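Local coordinates for N-formylglutamate amidohydrolase (Ralstonia eutropha, PDB 2Q7S), which binds a zinc ion and probably acts as a hydrolase of the N-formylglutamate amidohydrolase family, at residues 23-28 / 284-289; 60-65 / 277-282; 193-198 / 220-225; 202-207 / 243-248. All blocks are in the same frame, centred on the assembly; numbering follows the deposited sequence.

Contact 1: 23-28 / 284-289; sequences ALPLVC and EYVRRG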
# COMPACT_ATOMS: atom_id res chain seq x y z
N ALA A 23 20.32 -3.83 10.55
CA ALA A 23 19.43 -3.47 9.44
C ALA A 23 19.64 -4.42 8.24
O ALA A 23 20.74 -4.97 8.05
CB ALA A 23 19.63 -2.01 9.05
N LEU A 24 18.58 -4.63 7.44
CA LEU A 24 18.62 -5.36 6.14
C LEU A 24 17.91 -4.50 5.12
O LEU A 24 17.06 -3.69 5.50
CB LEU A 24 17.86 -6.69 6.29
CG LEU A 24 18.59 -7.75 7.13
CD1 LEU A 24 17.62 -8.93 7.44
CD2 LEU A 24 19.83 -8.26 6.39
N PRO A 25 18.19 -4.67 3.82
CA PRO A 25 17.48 -3.84 2.82
C PRO A 25 16.07 -4.36 2.45
O PRO A 25 15.81 -4.73 1.29
CB PRO A 25 18.36 -3.94 1.59
CG PRO A 25 19.02 -5.32 1.71
CD PRO A 25 19.16 -5.59 3.19
N LEU A 26 15.23 -4.42 3.45
CA LEU A 26 13.82 -4.75 3.33
C LEU A 26 13.10 -3.50 3.77
O LEU A 26 13.12 -3.11 4.96
CB LEU A 26 13.49 -5.92 4.23
CG LEU A 26 11.99 -6.23 4.30
CD1 LEU A 26 11.54 -6.82 3.00
CD2 LEU A 26 11.73 -7.15 5.50
N VAL A 27 12.46 -2.83 2.82
CA VAL A 27 11.76 -1.57 3.11
C VAL A 27 10.29 -1.83 2.77
O VAL A 27 9.99 -2.28 1.66
CB VAL A 27 12.30 -0.42 2.25
CG1 VAL A 27 11.50 0.89 2.46
CG2 VAL A 27 13.77 -0.22 2.53
N CYS A 28 9.39 -1.54 3.72
CA CYS A 28 7.98 -1.89 3.58
C CYS A 28 7.12 -0.65 3.80
O CYS A 28 7.36 0.10 4.74
CB CYS A 28 7.61 -3.00 4.55
SG CYS A 28 8.50 -4.50 4.28
N GLU A 284 15.61 -13.47 6.21
CA GLU A 284 16.64 -14.48 5.91
C GLU A 284 16.98 -14.57 4.40
O GLU A 284 18.16 -14.67 3.99
CB GLU A 284 16.15 -15.83 6.40
CG GLU A 284 16.10 -15.98 7.90
CD GLU A 284 15.64 -17.38 8.34
OE1 GLU A 284 14.60 -17.84 7.82
OE2 GLU A 284 16.32 -18.02 9.17
N TYR A 285 15.95 -14.55 3.58
CA TYR A 285 16.10 -14.54 2.14
C TYR A 285 16.87 -13.28 1.67
O TYR A 285 17.83 -13.38 0.93
CB TYR A 285 14.74 -14.66 1.48
CG TYR A 285 14.83 -14.63 -0.02
CD1 TYR A 285 14.99 -15.78 -0.76
CD2 TYR A 285 14.78 -13.41 -0.68
CE1 TYR A 285 15.10 -15.71 -2.13
CE2 TYR A 285 14.89 -13.34 -2.02
CZ TYR A 285 15.03 -14.48 -2.74
OH TYR A 285 15.15 -14.35 -4.08
N VAL A 286 16.46 -12.12 2.14
CA VAL A 286 17.15 -10.86 1.87
C VAL A 286 18.62 -10.85 2.28
O VAL A 286 19.44 -10.38 1.52
CB VAL A 286 16.34 -9.70 2.52
CG1 VAL A 286 17.14 -8.41 2.66
CG2 VAL A 286 15.10 -9.50 1.70
N ARG A 287 18.96 -11.32 3.49
CA ARG A 287 20.34 -11.35 3.96
C ARG A 287 21.17 -12.23 3.08
O ARG A 287 22.33 -11.95 2.81
CB ARG A 287 20.44 -11.86 5.42
CG ARG A 287 21.85 -11.92 5.98
CD ARG A 287 21.84 -12.03 7.53
NE ARG A 287 20.72 -12.84 7.94
CZ ARG A 287 19.80 -12.50 8.83
NH1 ARG A 287 19.87 -11.37 9.53
NH2 ARG A 287 18.82 -13.33 9.07
N ARG A 288 20.60 -13.35 2.68
CA ARG A 288 21.30 -14.26 1.76
C ARG A 288 21.45 -13.76 0.32
O ARG A 288 22.25 -14.29 -0.45
CB ARG A 288 20.59 -15.60 1.75
CG ARG A 288 20.68 -16.37 3.05
CD ARG A 288 19.64 -17.47 3.07
NE ARG A 288 19.61 -18.21 4.33
CZ ARG A 288 18.58 -18.94 4.76
NH1 ARG A 288 17.48 -19.07 4.02
NH2 ARG A 288 18.65 -19.55 5.94
N GLY A 289 20.67 -12.75 -0.05
CA GLY A 289 20.70 -12.21 -1.39
C GLY A 289 21.61 -11.01 -1.55
O GLY A 289 21.86 -10.60 -2.67
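Leu24 and Arg287 mark the closest approach of the two backbones, their CA atoms 6.6 Å apart, where the lead-in to strand 26-30 runs beside the last turns of helix 267-289. Val286 points from the helix toward the lead-in loop. With CG1 anti to its backbone N (chi1 163°), that methyl is carried onto the Pro25 ring, CG1 lying 3.5 Å from Pro25 CD and slightly farther from Pro25 CG. The same methyl also reaches Leu24, at 4.1 Å from CB. Pro25 sits at the centre of an inverse gamma turn, a sharp bend just before the strand enters the mixed central sheet of this alpha/beta fold; at this bend the ring lies beside Val286 and Leu24 points toward the helix. Leu24 then splits its two methyls over Arg287: CD2 touches the aliphatic root at CB, 3.8 Å away, and CD1 lies over one face of the guanidinium, 3.9 Å from NH1. The arginine chain bends at chi3, and its NH1 end forms a salt bridge with Glu22, the charge thus being paired at the exposed margin of an otherwise apolar patch. Trp167 of strand 166-174 touches both Pro25 and Val286.

Contact 2: 60-65 / 277-282; sequences ALWEAV and LLTLRI
Trp62, the first residue to leave helical conformation after helix 58-61, reaches across to Thr279 and Leu278 with the six-membered part of its indole. From CB, the first torsion sets CG beside the backbone N (chi1 -64°), and chi2 of 89° turns the ring so that its six-membered part leads toward helix 267-289. CE3 is the first ring atom to meet the helix: Thr279 OG1 lies at the ring edge, near its plane, 3.5 Å from CE3. One atom farther on, CZ3 is 3.7 Å from the same oxygen, and the ring ends at CH2, 3.9 Å from Leu278 CD2. The hydroxyl itself is hydrogen-bonded back to the carbonyl of Leu275 in its own helix. Thr279 also packs on the type I turn from Trp62 to Val65: its CB is 4.1 Å from Ala64 CB, and its CG2 packs 3.7 Å from Val65 CA and 3.9 Å from Val65 CG2. The threonine thus meets the indole with its hydroxyl and the turn with its CB and methyl. Beyond the pair, Ile249 and Ile251 of strand 244-252 touch the indole, while Glu214 of helix 205-217 touches Leu278, placing the contact where helix 267-289 packs beside the central sheet.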
# COMPACT_ATOMS: atom_id res chain seq x y z
N ALA A 60 -0.20 -2.59 11.46
CA ALA A 60 -0.07 -3.42 12.70
C ALA A 60 0.07 -4.90 12.34
O ALA A 60 0.76 -5.64 13.05
CB ALA A 60 -1.28 -3.20 13.64
N LEU A 61 -0.54 -5.33 11.22
CA LEU A 61 -0.42 -6.72 10.74
C LEU A 61 1.03 -7.04 10.44
O LEU A 61 1.51 -8.13 10.75
CB LEU A 61 -1.24 -7.00 9.49
CG LEU A 61 -2.77 -7.21 9.60
CD1 LEU A 61 -3.34 -7.33 8.20
CD2 LEU A 61 -3.08 -8.44 10.46
N TRP A 62 1.73 -6.06 9.88
CA TRP A 62 3.14 -6.24 9.56
C TRP A 62 4.11 -5.65 10.56
O TRP A 62 5.26 -5.32 10.20
CB TRP A 62 3.41 -5.69 8.17
CG TRP A 62 2.69 -6.40 7.03
CD1 TRP A 62 1.44 -6.10 6.54
CD2 TRP A 62 3.20 -7.46 6.19
NE1 TRP A 62 1.14 -6.91 5.46
CE2 TRP A 62 2.21 -7.73 5.21
CE3 TRP A 62 4.39 -8.19 6.16
CZ2 TRP A 62 2.37 -8.72 4.23
CZ3 TRP A 62 4.55 -9.20 5.17
CH2 TRP A 62 3.54 -9.43 4.23
N GLU A 63 3.70 -5.52 11.81
CA GLU A 63 4.60 -5.00 12.87
C GLU A 63 6.00 -5.64 12.97
O GLU A 63 6.91 -4.95 13.32
CB GLU A 63 3.94 -5.08 14.26
CG GLU A 63 3.62 -6.48 14.68
CD GLU A 63 3.59 -6.66 16.17
OE1 GLU A 63 3.31 -5.68 16.90
OE2 GLU A 63 3.82 -7.82 16.60
N ALA A 64 6.15 -6.92 12.63
CA ALA A 64 7.44 -7.69 12.65
C ALA A 64 8.57 -7.14 11.81
O ALA A 64 9.71 -7.46 12.04
CB ALA A 64 7.21 -9.09 12.19
N VAL A 65 8.23 -6.37 10.78
CA VAL A 65 9.19 -5.89 9.83
C VAL A 65 10.47 -5.25 10.46
O VAL A 65 11.57 -5.67 10.07
CB VAL A 65 8.49 -4.94 8.79
CG1 VAL A 65 9.52 -4.13 7.97
CG2 VAL A 65 7.65 -5.76 7.86
N LEU A 277 6.07 -14.67 11.20
CA LEU A 277 6.84 -15.82 10.74
C LEU A 277 7.21 -15.69 9.25
O LEU A 277 8.33 -16.07 8.88
CB LEU A 277 6.08 -17.13 11.01
CG LEU A 277 6.12 -17.81 12.39
CD1 LEU A 277 7.36 -18.66 12.62
CD2 LEU A 277 5.95 -16.85 13.53
N LEU A 278 6.33 -15.17 8.42
CA LEU A 278 6.65 -14.99 6.99
C LEU A 278 7.77 -13.93 6.87
O LEU A 278 8.71 -14.09 6.09
CB LEU A 278 5.42 -14.52 6.19
CG LEU A 278 5.74 -14.00 4.78
CD1 LEU A 278 6.20 -15.16 3.91
CD2 LEU A 278 4.55 -13.19 4.18
N THR A 279 7.71 -12.91 7.70
CA THR A 279 8.65 -11.75 7.63
C THR A 279 10.04 -12.18 8.04
O THR A 279 11.03 -11.71 7.49
CB THR A 279 8.09 -10.51 8.46
OG1 THR A 279 6.85 -10.04 7.89
CG2 THR A 279 9.04 -9.33 8.41
N LEU A 280 10.13 -13.06 9.04
CA LEU A 280 11.38 -13.59 9.49
C LEU A 280 11.99 -14.37 8.32
O LEU A 280 13.19 -14.23 7.99
CB LEU A 280 11.18 -14.51 10.72
CG LEU A 280 12.41 -15.09 11.40
CD1 LEU A 280 13.48 -13.99 11.70
CD2 LEU A 280 12.03 -15.84 12.70
N ARG A 281 11.18 -15.16 7.65
CA ARG A 281 11.68 -15.90 6.50
C ARG A 281 12.17 -14.99 5.35
O ARG A 281 13.16 -15.28 4.70
CB ARG A 281 10.59 -16.83 6.01
CG ARG A 281 11.05 -17.77 4.93
CD ARG A 281 12.09 -18.79 5.44
NE ARG A 281 12.61 -19.48 4.27
CZ ARG A 281 13.57 -19.03 3.48
NH1 ARG A 281 14.19 -17.87 3.72
NH2 ARG A 281 13.92 -19.76 2.42
N ILE A 282 11.45 -13.90 5.08
CA ILE A 282 11.85 -12.95 4.07
C ILE A 282 13.16 -12.27 4.47
O ILE A 282 13.97 -12.04 3.62
CB ILE A 282 10.77 -11.86 3.85
CG1 ILE A 282 9.46 -12.45 3.28
CG2 ILE A 282 11.26 -10.69 2.95
CD1 ILE A 282 8.33 -11.38 3.14

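Contact 3: 193-198 / 220-225; sequences FVLGDR and YTVARN
Asn225 and Asp197 close the end of a parallel strand pair with two side-chain bonds. Asn225 ND2 gives to Asp197 OD1 at 2.8 Å, reaching it from the syn side but 34° out of the carboxylate plane, while Asn225 OD1 accepts from Asp197 N at 3.2 Å. The amide thus uses both ends on one residue. Behind this clasp backbone hydrogen bonds alternate between the strands in regular parallel fashion, from Phe193 N to Thr221 O through to Asn225 N bonding Leu195 O at 2.9 Å. Phe193, Leu195 and Val222 share one face of the sheet, where Leu195 CD1 and Val222 CG1 meet at 3.6 Å. At the other end Phe193 sends its CE1 edge over the face of Tyr220 in a T-shaped stack, centroids 5.4 Å apart and planes at 78°. Leu215 touches Phe193 and Val222; its helix, 205-217, links the two strands in a beta-alpha-beta unit. Farther out, a water donates to Asp197 OD2 at 2.7 Å and accepts from Arg224 NH1, whose guanidinium also bridges to Asp209 and Glu212. Asp197 OD1 takes a second bond from Gly200 N, and this donor set, with the nearby arginine, would be expected to keep the carboxylate ionised.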
# COMPACT_ATOMS: atom_id res chain seq x y z
N PHE A 193 -4.46 -13.72 -0.42
CA PHE A 193 -3.30 -12.85 -0.72
C PHE A 193 -3.23 -12.71 -2.22
O PHE A 193 -3.33 -13.71 -2.93
CB PHE A 193 -2.00 -13.46 -0.27
CG PHE A 193 -1.77 -13.35 1.20
CD1 PHE A 193 -2.38 -14.23 2.07
CD2 PHE A 193 -0.98 -12.33 1.72
CE1 PHE A 193 -2.22 -14.09 3.45
CE2 PHE A 193 -0.78 -12.22 3.12
CZ PHE A 193 -1.40 -13.09 3.95
N VAL A 194 -3.08 -11.48 -2.70
CA VAL A 194 -2.74 -11.19 -4.08
C VAL A 194 -1.38 -10.52 -4.09
O VAL A 194 -1.13 -9.57 -3.31
CB VAL A 194 -3.82 -10.30 -4.82
CG1 VAL A 194 -3.43 -10.03 -6.29
CG2 VAL A 194 -5.20 -10.98 -4.76
N LEU A 195 -0.51 -11.04 -4.96
CA LEU A 195 0.87 -10.55 -5.11
C LEU A 195 0.99 -9.91 -6.50
O LEU A 195 0.82 -10.56 -7.49
CB LEU A 195 1.84 -11.72 -5.00
CG LEU A 195 1.75 -12.53 -3.72
CD1 LEU A 195 2.76 -13.72 -3.74
CD2 LEU A 195 1.94 -11.63 -2.49
N GLY A 196 1.24 -8.61 -6.54
CA GLY A 196 1.40 -7.88 -7.79
C GLY A 196 2.85 -7.50 -8.02
O GLY A 196 3.48 -6.86 -7.18
N ASP A 197 3.37 -7.92 -9.17
CA ASP A 197 4.72 -7.60 -9.58
C ASP A 197 4.75 -7.27 -11.09
O ASP A 197 5.76 -7.49 -11.77
CB ASP A 197 5.63 -8.76 -9.19
CG ASP A 197 5.30 -10.10 -9.96
OD1 ASP A 197 4.38 -10.14 -10.83
OD2 ASP A 197 6.01 -11.10 -9.76
N ARG A 198 3.63 -6.73 -11.59
CA ARG A 198 3.46 -6.27 -12.98
C ARG A 198 3.83 -7.41 -13.91
O ARG A 198 4.76 -7.31 -14.68
CB ARG A 198 4.31 -4.99 -13.26
CG ARG A 198 4.10 -3.89 -12.22
CD ARG A 198 2.88 -3.08 -12.47
NE ARG A 198 3.10 -2.26 -13.64
CZ ARG A 198 2.53 -1.09 -13.89
NH1 ARG A 198 1.63 -0.54 -13.07
NH2 ARG A 198 2.86 -0.47 -15.01
N TYR A 220 -3.29 -20.40 3.36
CA TYR A 220 -3.90 -19.25 2.66
C TYR A 220 -3.89 -19.54 1.16
O TYR A 220 -3.04 -20.26 0.66
CB TYR A 220 -3.11 -17.97 2.97
CG TYR A 220 -3.11 -17.60 4.44
CD1 TYR A 220 -4.22 -17.00 5.02
CD2 TYR A 220 -2.04 -17.92 5.26
CE1 TYR A 220 -4.21 -16.64 6.35
CE2 TYR A 220 -2.03 -17.61 6.61
CZ TYR A 220 -3.12 -16.98 7.16
OH TYR A 220 -3.17 -16.65 8.50
N THR A 221 -4.84 -18.99 0.44
CA THR A 221 -4.83 -19.01 -1.02
C THR A 221 -4.06 -17.79 -1.48
O THR A 221 -4.07 -16.74 -0.79
CB THR A 221 -6.27 -19.05 -1.59
OG1 THR A 221 -7.01 -17.93 -1.09
CG2 THR A 221 -6.96 -20.38 -1.15
N VAL A 222 -3.30 -17.95 -2.56
CA VAL A 222 -2.44 -16.89 -3.10
C VAL A 222 -2.69 -16.85 -4.61
O VAL A 222 -2.73 -17.91 -5.25
CB VAL A 222 -0.93 -17.11 -2.77
CG1 VAL A 222 -0.04 -15.97 -3.31
CG2 VAL A 222 -0.70 -17.30 -1.26
N ALA A 223 -2.93 -15.66 -5.16
CA ALA A 223 -3.00 -15.42 -6.61
C ALA A 223 -1.93 -14.40 -6.95
O ALA A 223 -1.65 -13.51 -6.13
CB ALA A 223 -4.41 -14.85 -7.04
N ARG A 224 -1.32 -14.52 -8.13
CA ARG A 224 -0.40 -13.50 -8.64
C ARG A 224 -1.17 -12.67 -9.65
O ARG A 224 -1.88 -13.22 -10.48
CB ARG A 224 0.80 -14.14 -9.35
CG ARG A 224 1.66 -14.98 -8.41
CD ARG A 224 2.98 -15.40 -9.07
NE ARG A 224 3.67 -16.42 -8.28
CZ ARG A 224 4.97 -16.68 -8.38
NH1 ARG A 224 5.74 -16.00 -9.22
NH2 ARG A 224 5.52 -17.60 -7.59
N ASN A 225 -1.01 -11.35 -9.57
CA ASN A 225 -1.45 -10.43 -10.65
C ASN A 225 -2.91 -10.51 -11.04
O ASN A 225 -3.29 -10.24 -12.19
CB ASN A 225 -0.51 -10.57 -11.85
CG ASN A 225 0.92 -10.20 -11.48
OD1 ASN A 225 1.20 -9.06 -11.18
ND2 ASN A 225 1.81 -11.19 -11.43
O HOH W 1 5.46 -13.54 -10.81

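Contact 4: 202-207 / 243-248; sequences TCEPGL and RRNSLQ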
# COMPACT_ATOMS: atom_id res chain seq x y z
N THR A 202 8.83 -6.78 -11.70
CA THR A 202 9.34 -5.80 -10.71
C THR A 202 10.05 -6.40 -9.52
O THR A 202 10.67 -5.67 -8.73
CB THR A 202 8.18 -5.00 -10.13
OG1 THR A 202 7.31 -5.91 -9.43
CG2 THR A 202 7.44 -4.25 -11.25
N CYS A 203 9.90 -7.71 -9.36
CA CYS A 203 10.57 -8.46 -8.31
C CYS A 203 11.27 -9.70 -8.90
O CYS A 203 10.75 -10.41 -9.78
CB CYS A 203 9.56 -8.91 -7.29
SG CYS A 203 10.24 -9.44 -5.75
N GLU A 204 12.47 -9.97 -8.41
CA GLU A 204 13.15 -11.17 -8.76
C GLU A 204 12.30 -12.36 -8.29
O GLU A 204 11.67 -12.33 -7.22
CB GLU A 204 14.56 -11.16 -8.19
CG GLU A 204 14.62 -10.95 -6.71
CD GLU A 204 14.69 -12.20 -5.92
OE1 GLU A 204 15.00 -13.25 -6.50
OE2 GLU A 204 14.46 -12.14 -4.70
N PRO A 205 12.21 -13.39 -9.13
CA PRO A 205 11.21 -14.42 -8.91
C PRO A 205 11.33 -15.21 -7.61
O PRO A 205 10.33 -15.73 -7.14
CB PRO A 205 11.40 -15.35 -10.13
CG PRO A 205 12.77 -15.07 -10.61
CD PRO A 205 12.99 -13.62 -10.36
N GLY A 206 12.53 -15.40 -7.09
CA GLY A 206 12.74 -16.24 -5.91
C GLY A 206 11.96 -15.72 -4.70
O GLY A 206 11.45 -16.50 -3.90
N LEU A 207 11.83 -14.40 -4.57
CA LEU A 207 11.09 -13.84 -3.45
C LEU A 207 9.58 -14.01 -3.59
O LEU A 207 8.90 -14.30 -2.59
CB LEU A 207 11.43 -12.38 -3.19
CG LEU A 207 10.68 -11.74 -1.99
CD1 LEU A 207 10.94 -12.48 -0.68
CD2 LEU A 207 11.02 -10.28 -1.85
N ARG A 243 18.98 -4.83 -9.33
CA ARG A 243 18.88 -5.37 -7.98
C ARG A 243 17.96 -4.59 -7.05
O ARG A 243 18.10 -4.62 -5.80
CB ARG A 243 20.26 -5.59 -7.39
CG ARG A 243 21.10 -6.47 -8.29
CD ARG A 243 22.52 -6.59 -7.79
NE ARG A 243 22.62 -7.05 -6.40
CZ ARG A 243 22.22 -8.24 -5.96
NH1 ARG A 243 21.69 -9.13 -6.78
NH2 ARG A 243 22.39 -8.57 -4.69
N ARG A 244 16.99 -3.92 -7.65
CA ARG A 244 15.95 -3.20 -6.94
C ARG A 244 14.68 -3.98 -7.23
O ARG A 244 14.38 -4.27 -8.39
CB ARG A 244 15.83 -1.77 -7.44
CG ARG A 244 17.11 -0.94 -7.30
CD ARG A 244 17.07 0.25 -8.19
NE ARG A 244 18.14 1.20 -7.87
CZ ARG A 244 18.05 2.14 -6.92
NH1 ARG A 244 16.96 2.25 -6.18
NH2 ARG A 244 19.06 2.96 -6.69
N ASN A 245 13.95 -4.34 -6.19
CA ASN A 245 12.80 -5.24 -6.29
C ASN A 245 11.61 -4.63 -5.58
O ASN A 245 11.74 -4.09 -4.50
CB ASN A 245 13.14 -6.61 -5.65
CG ASN A 245 14.37 -7.26 -6.26
OD1 ASN A 245 14.29 -7.88 -7.32
ND2 ASN A 245 15.52 -7.01 -5.64
N SER A 246 10.44 -4.78 -6.18
CA SER A 246 9.22 -4.30 -5.56
C SER A 246 8.11 -5.35 -5.80
O SER A 246 7.90 -5.91 -6.94
CB SER A 246 8.83 -2.94 -6.15
OG SER A 246 7.87 -2.24 -5.38
N LEU A 247 7.36 -5.57 -4.73
CA LEU A 247 6.22 -6.50 -4.71
C LEU A 247 5.01 -5.87 -3.98
O LEU A 247 5.13 -5.49 -2.82
CB LEU A 247 6.66 -7.78 -4.00
CG LEU A 247 5.61 -8.91 -3.92
CD1 LEU A 247 5.26 -9.38 -5.36
CD2 LEU A 247 6.19 -10.04 -3.06
N GLN A 248 3.85 -5.77 -4.63
CA GLN A 248 2.65 -5.31 -3.93
C GLN A 248 1.97 -6.53 -3.31
O GLN A 248 1.79 -7.53 -3.97
CB GLN A 248 1.72 -4.60 -4.90
CG GLN A 248 0.61 -3.83 -4.25
CD GLN A 248 -0.08 -2.86 -5.19
OE1 GLN A 248 0.57 -2.13 -5.94
NE2 GLN A 248 -1.40 -2.86 -5.15
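Thr202 holds OG1 between its backbone N and carbonyl carbon (chi1 63°), which turns the hydroxyl onto Ser246, and Asn245 sets CG beside its own backbone N (chi1 -57°), which brings its amide oxygen to Glu204. Thr202 OG1 donates to Ser246 O at 2.6 Å, a short bond that arrives tilted 22° from the carbonyl plane. Thr202 O in turn takes Ser246 N at 2.7 Å, the donor standing well above the carbonyl plane. One threonine therefore grips both backbone polar atoms of Ser246. Next along, Glu204 N gives to Asn245 OD1 at 3.0 Å, and the glutamate CG lies 3.1 Å from the same oxygen. The other end of that amide, ND2, is bonded to Val166 O, which fixes its rotation. Cys203 lies alongside, its CB 3.4 Å from Ser246 O and its SG 4.3 Å from Leu247 CB. Glu204 is the N-cap of helix 205-217, and its OE1 accepts a weak capping bond from Gly206 N at 3.3 Å; OE2 accepts from Trp167 NE1 and lies close to Tyr285 OH, a probable hydrogen bond whose length is doubtful. The loop thus fastens the start of that helix to strand 244-252, with strand 166-174 adjoining through His168, which bonds Ser246 OG, helix 233-237 touching Thr202 and Ser246 through Ile234, and helix 267-289 meeting Leu207.

Helix 267-289 joins contacts 1 and 2, whose centres lie 12 Å apart; Leu26 CD1 packs 3.9 Å from Ile282 CG2 between them. Contact 4 meets the same helix where Leu207 touches Ile282. Contacts 3 and 4 lie on neighbouring strands of the central sheet, joined by Gly196 O and Gln248 N at 2.8 Å in a probable hydrogen bond, and helix 205-217 runs from contact 4 back to the edge strand of contact 3. The zinc, bound by His32, Asp55 and His172, is about 10, 11 and 13 Å from the side chains of Trp62, Val194 and Ser246 in contacts 2, 3 and 4, whereas contact 1 lies away from it.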